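Local atomic coordinates of uric acid degradation bifunctional protein PucL (Bacillus subtilis, PDB entry 6A4M), a protein that oxidises urate as a urate oxidase (uricase), and as a bifunctional protein probably also decarboxylates a later intermediate of uric acid breakdown. Residues Glu85-Leu88 against His89-His93; Leu243-His246 against Ile247-Ile251. All blocks are in the same frame, centred on the assembly; numbering follows the deposited sequence.

Contact 1 of 2, residues Glu85-Leu88 against His89-His93; sequences EGFL and HYVAH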
loop_
_atom_site.group_PDB
_atom_site.type_symbol
_atom_site.label_atom_id
_atom_site.label_comp_id
_atom_site.label_asym_id
_atom_site.label_seq_id
_atom_site.Cartn_x
_atom_site.Cartn_y
_atom_site.Cartn_z
ATOM N N GLU A 85 8.474 3.635 -3.236
ATOM C CA GLU A 85 9.501 2.659 -2.834
ATOM C C GLU A 85 10.902 3.085 -3.288
ATOM O O GLU A 85 11.862 3.011 -2.515
ATOM C CB GLU A 85 9.180 1.262 -3.388
ATOM C CG GLU A 85 7.972 0.581 -2.744
ATOM C CD GLU A 85 6.648 0.809 -3.470
ATOM O OE1 GLU A 85 6.446 1.890 -4.067
ATOM O OE2 GLU A 85 5.796 -0.103 -3.436
ATOM N N GLY A 86 11.000 3.534 -4.540
ATOM C CA GLY A 86 12.250 4.048 -5.100
ATOM C C GLY A 86 12.682 5.374 -4.497
ATOM O O GLY A 86 13.875 5.606 -4.299
ATOM N N PHE A 87 11.715 6.244 -4.211
ATOM C CA PHE A 87 11.982 7.513 -3.521
ATOM C C PHE A 87 12.634 7.307 -2.152
ATOM O O PHE A 87 13.577 8.009 -1.802
ATOM C CB PHE A 87 10.694 8.336 -3.368
ATOM C CG PHE A 87 10.858 9.564 -2.511
ATOM C CD1 PHE A 87 11.813 10.524 -2.830
ATOM C CD2 PHE A 87 10.064 9.761 -1.381
ATOM C CE1 PHE A 87 11.973 11.658 -2.044
ATOM C CE2 PHE A 87 10.218 10.893 -0.592
ATOM C CZ PHE A 87 11.175 11.844 -0.924
ATOM N N LEU A 88 12.128 6.348 -1.385
ATOM C CA LEU A 88 12.701 6.033 -0.072
ATOM C C LEU A 88 14.120 5.474 -0.203
ATOM O O LEU A 88 15.000 5.846 0.567
ATOM C CB LEU A 88 11.807 5.047 0.699
ATOM C CG LEU A 88 10.390 5.511 1.066
ATOM C CD1 LEU A 88 9.698 4.439 1.896
ATOM C CD2 LEU A 88 10.387 6.844 1.799
ATOM N N HIS A 89 14.324 4.587 -1.180
ATOM C CA HIS A 89 15.650 4.037 -1.507
ATOM C C HIS A 89 16.651 5.134 -1.885
ATOM O O HIS A 89 17.790 5.128 -1.414
ATOM C CB HIS A 89 15.518 3.007 -2.635
ATOM C CG HIS A 89 16.814 2.389 -3.060
ATOM N ND1 HIS A 89 17.419 2.687 -4.261
ATOM C CD2 HIS A 89 17.609 1.477 -2.455
ATOM C CE1 HIS A 89 18.533 1.987 -4.376
ATOM N NE2 HIS A 89 18.671 1.244 -3.293
ATOM N N TYR A 90 16.206 6.064 -2.729
ATOM C CA TYR A 90 16.981 7.256 -3.090
ATOM C C TYR A 90 17.390 8.024 -1.833
ATOM O O TYR A 90 18.580 8.165 -1.552
ATOM C CB TYR A 90 16.147 8.136 -4.037
ATOM C CG TYR A 90 16.761 9.448 -4.493
ATOM C CD1 TYR A 90 18.108 9.541 -4.858
ATOM C CD2 TYR A 90 15.971 10.593 -4.611
ATOM C CE1 TYR A 90 18.652 10.744 -5.302
ATOM C CE2 TYR A 90 16.508 11.795 -5.053
ATOM C CZ TYR A 90 17.844 11.869 -5.400
ATOM O OH TYR A 90 18.363 13.073 -5.829
ATOM N N VAL A 91 16.395 8.450 -1.056
ATOM C CA VAL A 91 16.614 9.240 0.165
ATOM C C VAL A 91 17.502 8.495 1.179
ATOM O O VAL A 91 18.394 9.101 1.779
ATOM C CB VAL A 91 15.264 9.680 0.808
ATOM C CG1 VAL A 91 15.461 10.319 2.180
ATOM C CG2 VAL A 91 14.533 10.657 -0.103
ATOM N N ALA A 92 17.270 7.192 1.348
ATOM C CA ALA A 92 18.056 6.369 2.279
ATOM C C ALA A 92 19.537 6.371 1.913
ATOM O O ALA A 92 20.386 6.669 2.754
ATOM C CB ALA A 92 17.534 4.939 2.311
ATOM N N HIS A 93 19.826 6.037 0.654
ATOM C CA HIS A 93 21.198 6.041 0.123
ATOM C C HIS A 93 21.880 7.406 0.260
ATOM O O HIS A 93 23.015 7.489 0.738
ATOM C CB HIS A 93 21.224 5.595 -1.348
ATOM C CG HIS A 93 21.369 4.116 -1.527
ATOM N ND1 HIS A 93 22.527 3.535 -1.996
ATOM C CD2 HIS A 93 20.509 3.098 -1.286
ATOM C CE1 HIS A 93 22.371 2.224 -2.042
ATOM N NE2 HIS A 93 21.157 1.932 -1.616
#

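Contact 2 of 2, residues Leu243-His246 against Ile247-Ile251; sequences LIYH and IGCRI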
loop_
_atom_site.group_PDB
_atom_site.type_symbol
_atom_site.label_atom_id
_atom_site.label_comp_id
_atom_site.label_asym_id
_atom_site.label_seq_id
_atom_site.Cartn_x
_atom_site.Cartn_y
_atom_site.Cartn_z
ATOM N N LEU A 243 -9.934 -16.875 4.423
ATOM C CA LEU A 243 -9.979 -15.765 3.465
ATOM C C LEU A 243 -8.589 -15.183 3.206
ATOM O O LEU A 243 -8.178 -15.058 2.054
ATOM C CB LEU A 243 -10.929 -14.660 3.953
ATOM C CG LEU A 243 -10.986 -13.336 3.179
ATOM C CD1 LEU A 243 -11.265 -13.558 1.702
ATOM C CD2 LEU A 243 -12.036 -12.414 3.780
ATOM N N ILE A 244 -7.878 -14.839 4.278
ATOM C CA ILE A 244 -6.534 -14.249 4.154
ATOM C C ILE A 244 -5.476 -15.244 3.656
ATOM O O ILE A 244 -4.498 -14.830 3.029
ATOM C CB ILE A 244 -6.058 -13.534 5.452
ATOM C CG1 ILE A 244 -5.775 -14.527 6.593
ATOM C CG2 ILE A 244 -7.056 -12.450 5.859
ATOM C CD1 ILE A 244 -5.534 -13.876 7.942
ATOM N N TYR A 245 -5.674 -16.537 3.929
ATOM C CA TYR A 245 -4.819 -17.596 3.377
ATOM C C TYR A 245 -4.957 -17.687 1.852
ATOM O O TYR A 245 -3.958 -17.809 1.141
ATOM C CB TYR A 245 -5.139 -18.951 4.027
ATOM C CG TYR A 245 -4.250 -20.089 3.561
ATOM C CD1 TYR A 245 -2.968 -20.258 4.089
ATOM C CD2 TYR A 245 -4.689 -20.998 2.589
ATOM C CE1 TYR A 245 -2.144 -21.293 3.663
ATOM C CE2 TYR A 245 -3.873 -22.037 2.154
ATOM C CZ TYR A 245 -2.601 -22.183 2.695
ATOM O OH TYR A 245 -1.782 -23.212 2.276
ATOM N N HIS A 246 -6.193 -17.627 1.358
ATOM C CA HIS A 246 -6.448 -17.672 -0.089
ATOM C C HIS A 246 -5.985 -16.403 -0.826
ATOM O O HIS A 246 -5.506 -16.493 -1.956
ATOM C CB HIS A 246 -7.925 -17.975 -0.383
ATOM C CG HIS A 246 -8.247 -19.437 -0.383
ATOM N ND1 HIS A 246 -8.106 -20.225 -1.504
ATOM C CD2 HIS A 246 -8.689 -20.257 0.601
ATOM C CE1 HIS A 246 -8.454 -21.467 -1.214
ATOM N NE2 HIS A 246 -8.812 -21.513 0.058
ATOM N N ILE A 247 -6.131 -15.237 -0.192
ATOM C CA ILE A 247 -5.618 -13.972 -0.750
ATOM C C ILE A 247 -4.093 -14.036 -0.892
ATOM O O ILE A 247 -3.551 -13.682 -1.940
ATOM C CB ILE A 247 -6.021 -12.742 0.108
ATOM C CG1 ILE A 247 -7.542 -12.522 0.059
ATOM C CG2 ILE A 247 -5.324 -11.471 -0.383
ATOM C CD1 ILE A 247 -8.085 -11.684 1.200
ATOM N N GLY A 248 -3.421 -14.501 0.163
ATOM C CA GLY A 248 -1.964 -14.619 0.189
ATOM C C GLY A 248 -1.418 -15.523 -0.897
ATOM O O GLY A 248 -0.542 -15.115 -1.665
ATOM N N CYS A 249 -1.949 -16.745 -0.965
ATOM C CA CYS A 249 -1.556 -17.720 -1.991
ATOM C C CYS A 249 -1.774 -17.180 -3.407
ATOM O O CYS A 249 -0.922 -17.359 -4.278
ATOM C CB CYS A 249 -2.306 -19.052 -1.812
ATOM S SG CYS A 249 -1.752 -20.053 -0.406
ATOM N N ARG A 250 -2.904 -16.509 -3.624
ATOM C CA ARG A 250 -3.220 -15.936 -4.933
ATOM C C ARG A 250 -2.253 -14.814 -5.324
ATOM O O ARG A 250 -1.858 -14.722 -6.486
ATOM C CB ARG A 250 -4.663 -15.424 -4.969
ATOM C CG ARG A 250 -5.156 -15.049 -6.362
ATOM C CD ARG A 250 -5.498 -16.256 -7.223
ATOM N NE ARG A 250 -6.944 -16.496 -7.245
ATOM C CZ ARG A 250 -7.620 -17.324 -6.443
ATOM N NH1 ARG A 250 -7.016 -18.065 -5.506
ATOM N NH2 ARG A 250 -8.936 -17.418 -6.585
ATOM N N ILE A 251 -1.887 -13.965 -4.363
ATOM C CA ILE A 251 -0.893 -12.904 -4.591
ATOM C C ILE A 251 0.477 -13.505 -4.937
ATOM O O ILE A 251 1.144 -13.034 -5.858
ATOM C CB ILE A 251 -0.786 -11.943 -3.374
ATOM C CG1 ILE A 251 -2.064 -11.102 -3.248
ATOM C CG2 ILE A 251 0.426 -11.016 -3.490
ATOM C CD1 ILE A 251 -2.286 -10.515 -1.869
#

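Contact 1 of 2, residues Glu85-Leu88 against His89-His93
Tyr90 N donates to Gly86 O over 2.8 Å with an N-H...O angle of 165°, one of four successive i to i+4 bonds that establish this piece of helix 84-98 as regular alpha helix. Val91 N to Phe87 O, at 2.9 Å, is the straightest of the four (173°). Ala92 N reaches Leu88 O at 2.8 Å, whereas His89 N to Glu85 O is the longest, at 3.2 Å.

Among the side chains, the apolar contact one turn apart is between Phe87 and Val91. Phe87 CE1 lies 3.4 Å from Val91 CG2, the methyl coming in obliquely to the ring. The torsions explain the meeting: Phe87 carries its CG anti to the backbone N (chi1 172°), which keeps the ring from trailing back with CB and leaves it outward, slightly ahead of its CA along the helix, while Val91 turns CG2 back beside its own N. That same methyl also lies against Phe87 O. The pair faces helix 64-78, where Phe87 touches Leu76 and Val91 touches His75. Leu88 and Ala92 rest on Leu107 of strand 104-121 and Leu144 of strand 139-148, and Val91 reaches Leu107 as well.

The polar ends find partners beyond this part of the helix. Glu85 gives OE2 to Ser160 and OE1 to Tyr218, so both oxygens of a buried carboxylate are hydrogen-bonded; Tyr90 OH bonds Ser78, and the His89 ring stacks on Tyr211. A helix lying on an antiparallel sheet in this way fits the T-fold of uricases. Its chemistry implies a division of labour: backbone bonds hold the helix, hydrocarbon joins it to sheet and neighbouring helix, and hydroxyl groups meet the buried acid.

Contact 2 of 2, residues Leu243-His246 against Ile247-Ile251
Nine residues of helix 240-254, about two and a half turns, bring Leu243 to Ile247 and Tyr245 to Cys249, each pair four residues apart. The sulfur-aromatic contact is of the over-the-face kind: Cys249 SG stands over one face of the phenol ring, 4.0 Å from the centroid of the Tyr245 ring and 21° off its normal. It is displaced toward the rim, with CE2 and CZ of Tyr245 both 3.9 Å from SG of Cys249. For Tyr245 chi1 is trans (-177°), setting the ring beside the carbonyl carbon and outward from the helix, about level with its CA, and Cys249 swings SG back beside its own N to meet it.

The backbone beneath is alpha-helical, as the i to i+4 bonds attest: Ile247 N to Leu243 O is 3.0 Å and Cys249 N to Tyr245 O is 3.1 Å, the latter nearly straight at 172°. Gly248 N bonds Ile244 O at 3.1 Å. The helix falls within the uricase family region and lies against strand 258-267, consistent with the helix-on-sheet packing of the T-fold. On that side Ile244 and Ile247 both touch Phe263.

Leu243 CD1 approaches Ile247 CD1 at 3.7 Å, methyl to methyl, the two side chains passing at a slant; Leu243 also rests on Phe232 of helix 221-233. Arg250, whose N bonds His246 O at 3.1 Å, is bent at its second and third torsions. Its guanidinium, through NH2, forms a salt bridge with Glu234, while its side chain touches Leu227 and Val231.

In the fold
Contacts 1 and 2 each lie within one helix, with partners one turn apart, but on separate helices, 84-98 and 240-254. Their centres are 29 Å apart, on opposite sides of the chain's centre; with nearest atoms about 12 Å apart, they do not touch. Both helices lie against the same large antiparallel sheet, contact 1 on strands 104-121 and 139-148, contact 2 on strand 258-267, and each also meets a neighbouring helix. Six of the eight touching residues are buried in contact 1, against four in contact 2. Accordingly, residues 85-93 include an enclosed carboxylate held by hydroxyls, whereas residues 243-251 bring a sulfur-aromatic pair with an exposed tyrosine and a partly exposed arginine whose ionic partner, Glu234, lies outside them.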